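Side-chain contact in periplasmic binding protein (Sulfurospirillum deleyianum, PDB 4PAG), which probably serves an ABC importer as its solute-capturing periplasmic subunit, here holding a bound histidine: residues Leu260-Pro265 with Ala281-Ser286. Residues are numbered along the deposited sequence; the frame is centred on the assembly and turned at random.
Sequences LVPKSP and AHWIAS. With HIS (histidine), chain E.
Pro-262 sets its CD over one face of the Trp-283 indole: the carbon stands 3.9 Å from the centroid of the six-membered ring and 13° off its normal, a CH-pi contact. The same ring takes further approaches from the loop: Leu-260 O lies 3.6 Å from Trp-283 CZ2, Val-261 CA 3.8 Å from Trp-283 CH2, and Val-261 CG2 4.0 Å from Trp-283 CZ3. Trp-283 gets there because its CG is anti to the backbone N (chi1 173°), which carries the indole off helix 277-288 toward the loop; Trp-268 packs edge-to-face on it. This indole is the tight part of the contact, and all four touching residues are buried. Of the two segments, the partly exposed residue is Ser-286, whose OG bonds back to Trp-283 O, and the loop beyond Pro-262 leads away from this helix.

On the ligand side, Lys-263 bends at its last torsion (chi4 73°), bringing NZ to 2.8 Å from Val-261 O, in the carbonyl plane, and to 2.9 Å from O of the bound histidine; Gln-233 O is a third acceptor. A methionine in place of Lys-263 would probably leave the ligand carboxylate without this cationic partner and Val-261 O without its side-chain donor. Leu-260 O, beside the indole, also receives a weak bond from the ligand ND1 (3.3 Å). Tryptophan thus backs the loop after strand 258-260, the edge strand of a parallel sheet, while the loop lines the histidine pocket, consistent with the ligand cleft between the two lobes of a periplasmic binding protein.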
ATOM      1  N   LEU A 260     -11.489  -2.571  10.875  1.00 13.10           N
ATOM      2  CA  LEU A 260     -10.339  -1.688  11.006  1.00 13.39           C
ATOM      3  C   LEU A 260      -9.163  -2.266  10.215  1.00 12.11           C
ATOM      4  O   LEU A 260      -8.799  -3.420  10.382  1.00 12.47           O
ATOM      5  CB  LEU A 260      -9.964  -1.535  12.483  1.00 14.88           C
ATOM      6  CG  LEU A 260      -8.849  -0.574  12.883  1.00 16.95           C
ATOM      7  CD1 LEU A 260      -9.185   0.863  12.526  1.00 18.44           C
ATOM      8  CD2 LEU A 260      -8.565  -0.708  14.379  1.00 18.50           C
ATOM      9  N   VAL A 261      -8.579  -1.463   9.342  1.00 12.28           N
ATOM     10  CA  VAL A 261      -7.469  -1.927   8.505  1.00 13.19           C
ATOM     11  C   VAL A 261      -6.234  -2.206   9.367  1.00 12.49           C
ATOM     12  O   VAL A 261      -5.812  -1.336  10.121  1.00 14.65           O
ATOM     13  CB  VAL A 261      -7.107  -0.879   7.426  1.00 13.27           C
ATOM     14  CG1 VAL A 261      -5.920  -1.330   6.597  1.00 13.11           C
ATOM     15  CG2 VAL A 261      -8.289  -0.607   6.511  1.00 13.82           C
ATOM     16  N   PRO A 262      -5.645  -3.414   9.262  1.00 11.90           N
ATOM     17  CA  PRO A 262      -4.384  -3.692   9.947  1.00 14.20           C
ATOM     18  C   PRO A 262      -3.212  -2.856   9.456  1.00 14.81           C
ATOM     19  O   PRO A 262      -3.148  -2.469   8.275  1.00 14.07           O
ATOM     20  CB  PRO A 262      -4.128  -5.169   9.640  1.00 15.62           C
ATOM     21  CG  PRO A 262      -5.470  -5.730   9.326  1.00 14.01           C
ATOM     22  CD  PRO A 262      -6.187  -4.620   8.621  1.00 13.08           C
ATOM     23  N   LYS A 263      -2.284  -2.599  10.366  1.00 15.33           N
ATOM     24  CA  LYS A 263      -1.214  -1.629  10.139  1.00 16.50           C
ATOM     25  C   LYS A 263       0.185  -2.120  10.475  1.00 15.02           C
ATOM     26  O   LYS A 263       1.140  -1.357  10.331  1.00 13.57           O
ATOM     27  CB  LYS A 263      -1.498  -0.372  10.966  1.00 17.81           C
ATOM     28  CG  LYS A 263      -2.766   0.332  10.544  1.00 20.62           C
ATOM     29  CD  LYS A 263      -3.182   1.411  11.504  1.00 22.22           C
ATOM     30  CE  LYS A 263      -4.442   2.084  10.993  1.00 23.49           C
ATOM     31  NZ  LYS A 263      -5.635   1.212  11.148  1.00 23.07           N
ATOM     32  N   SER A 264       0.315  -3.376  10.905  1.00 15.50           N
ATOM     33  CA  SER A 264       1.568  -3.889  11.452  1.00 15.08           C
ATOM     34  C   SER A 264       2.286  -4.839  10.487  1.00 15.51           C
ATOM     35  O   SER A 264       1.772  -5.916  10.187  1.00 16.39           O
ATOM     36  CB  SER A 264       1.301  -4.606  12.777  1.00 15.50           C
ATOM     37  OG  SER A 264       0.698  -3.725  13.712  1.00 16.54           O
ATOM     38  N   PRO A 265       3.485  -4.456  10.005  1.00 14.32           N
ATOM     39  CA  PRO A 265       4.229  -3.218  10.232  1.00 14.14           C
ATOM     40  C   PRO A 265       3.935  -2.118   9.206  1.00 14.72           C
ATOM     41  O   PRO A 265       4.301  -0.955   9.422  1.00 14.23           O
ATOM     42  CB  PRO A 265       5.672  -3.679  10.084  1.00 14.65           C
ATOM     43  CG  PRO A 265       5.591  -4.692   8.990  1.00 14.06           C
ATOM     44  CD  PRO A 265       4.296  -5.422   9.233  1.00 14.12           C
ATOM     45  N   ALA A 281      -5.940  -6.815  -0.249  1.00 13.17           N
ATOM     46  CA  ALA A 281      -7.115  -6.968  -1.115  1.00 13.24           C
ATOM     47  C   ALA A 281      -7.840  -8.288  -0.835  1.00 12.49           C
ATOM     48  O   ALA A 281      -9.067  -8.353  -0.919  1.00 13.52           O
ATOM     49  CB  ALA A 281      -6.726  -6.862  -2.573  1.00 12.36           C
ATOM     50  N   HIS A 282      -7.091  -9.327  -0.482  1.00 13.10           N
ATOM     51  CA  HIS A 282      -7.710 -10.585  -0.040  1.00 13.57           C
ATOM     52  C   HIS A 282      -8.465 -10.402   1.271  1.00 14.56           C
ATOM     53  O   HIS A 282      -9.602 -10.877   1.421  1.00 16.28           O
ATOM     54  CB  HIS A 282      -6.681 -11.706   0.097  1.00 13.92           C
ATOM     55  CG  HIS A 282      -6.422 -12.432  -1.180  1.00 14.98           C
ATOM     56  ND1 HIS A 282      -7.229 -13.454  -1.627  1.00 15.60           N
ATOM     57  CD2 HIS A 282      -5.460 -12.272  -2.118  1.00 15.03           C
ATOM     58  CE1 HIS A 282      -6.771 -13.900  -2.783  1.00 16.77           C
ATOM     59  NE2 HIS A 282      -5.699 -13.197  -3.102  1.00 16.82           N
ATOM     60  N   TRP A 283      -7.835  -9.718   2.216  1.00 14.04           N
ATOM     61  CA  TRP A 283      -8.496  -9.389   3.481  1.00 14.63           C
ATOM     62  C   TRP A 283      -9.804  -8.631   3.234  1.00 13.56           C
ATOM     63  O   TRP A 283     -10.854  -8.985   3.797  1.00 13.24           O
ATOM     64  CB  TRP A 283      -7.558  -8.588   4.380  1.00 14.44           C
ATOM     65  CG  TRP A 283      -8.214  -8.084   5.622  1.00 15.63           C
ATOM     66  CD1 TRP A 283      -8.494  -8.803   6.749  1.00 16.37           C
ATOM     67  CD2 TRP A 283      -8.681  -6.756   5.867  1.00 14.25           C
ATOM     68  NE1 TRP A 283      -9.098  -8.004   7.680  1.00 15.92           N
ATOM     69  CE2 TRP A 283      -9.234  -6.744   7.165  1.00 14.56           C
ATOM     70  CE3 TRP A 283      -8.694  -5.577   5.119  1.00 14.21           C
ATOM     71  CZ2 TRP A 283      -9.778  -5.597   7.734  1.00 13.10           C
ATOM     72  CZ3 TRP A 283      -9.252  -4.440   5.681  1.00 14.63           C
ATOM     73  CH2 TRP A 283      -9.783  -4.460   6.979  1.00 13.57           C
ATOM     74  N   ILE A 284      -9.750  -7.605   2.387  1.00 12.95           N
ATOM     75  CA  ILE A 284     -10.968  -6.880   1.985  1.00 13.87           C
ATOM     76  C   ILE A 284     -12.021  -7.823   1.363  1.00 13.84           C
ATOM     77  O   ILE A 284     -13.209  -7.761   1.722  1.00 13.30           O
ATOM     78  CB  ILE A 284     -10.665  -5.727   0.994  1.00 14.39           C
ATOM     79  CG1 ILE A 284      -9.894  -4.600   1.691  1.00 15.08           C
ATOM     80  CG2 ILE A 284     -11.948  -5.153   0.420  1.00 14.45           C
ATOM     81  CD1 ILE A 284      -9.228  -3.644   0.722  1.00 15.34           C
ATOM     82  N   ALA A 285     -11.603  -8.675   0.430  1.00 14.41           N
ATOM     83  CA  ALA A 285     -12.535  -9.617  -0.210  1.00 14.95           C
ATOM     84  C   ALA A 285     -13.230 -10.522   0.814  1.00 15.55           C
ATOM     85  O   ALA A 285     -14.439 -10.794   0.708  1.00 16.46           O
ATOM     86  CB  ALA A 285     -11.814 -10.458  -1.255  1.00 15.40           C
ATOM     87  N   SER A 286     -12.467 -10.968   1.807  1.00 13.90           N
ATOM     88  CA  SER A 286     -12.992 -11.814   2.883  1.00 15.59           C
ATOM     89  C   SER A 286     -14.074 -11.092   3.690  1.00 16.52           C
ATOM     90  O   SER A 286     -15.000 -11.724   4.184  1.00 20.05           O
ATOM     91  CB  SER A 286     -11.872 -12.299   3.813  1.00 17.50           C
ATOM     92  OG  SER A 286     -11.445 -11.288   4.725  1.00 18.69           O
TER
HETATM   93  N   HIS E 403      -6.124  -1.841  16.178  0.50 28.91           N
HETATM   94  CA  HIS E 403      -5.131  -1.554  15.107  0.50 25.90           C
HETATM   95  C   HIS E 403      -4.922  -0.054  14.956  0.50 22.60           C
HETATM   96  O   HIS E 403      -5.378   0.619  14.021  0.50 15.82           O
HETATM   97  CB  HIS E 403      -5.562  -2.173  13.784  0.50 24.46           C
HETATM   98  CG  HIS E 403      -5.999  -3.600  13.901  0.50 24.82           C
HETATM   99  ND1 HIS E 403      -6.933  -4.168  13.061  0.50 21.02           N
HETATM  100  CD2 HIS E 403      -5.631  -4.573  14.766  0.50 27.39           C
HETATM  101  CE1 HIS E 403      -7.113  -5.433  13.396  0.50 24.88           C
HETATM  102  NE2 HIS E 403      -6.335  -5.704  14.428  0.50 28.41           N
HETATM  103  OXT HIS E 403      -4.273   0.523  15.815  0.50 24.38           O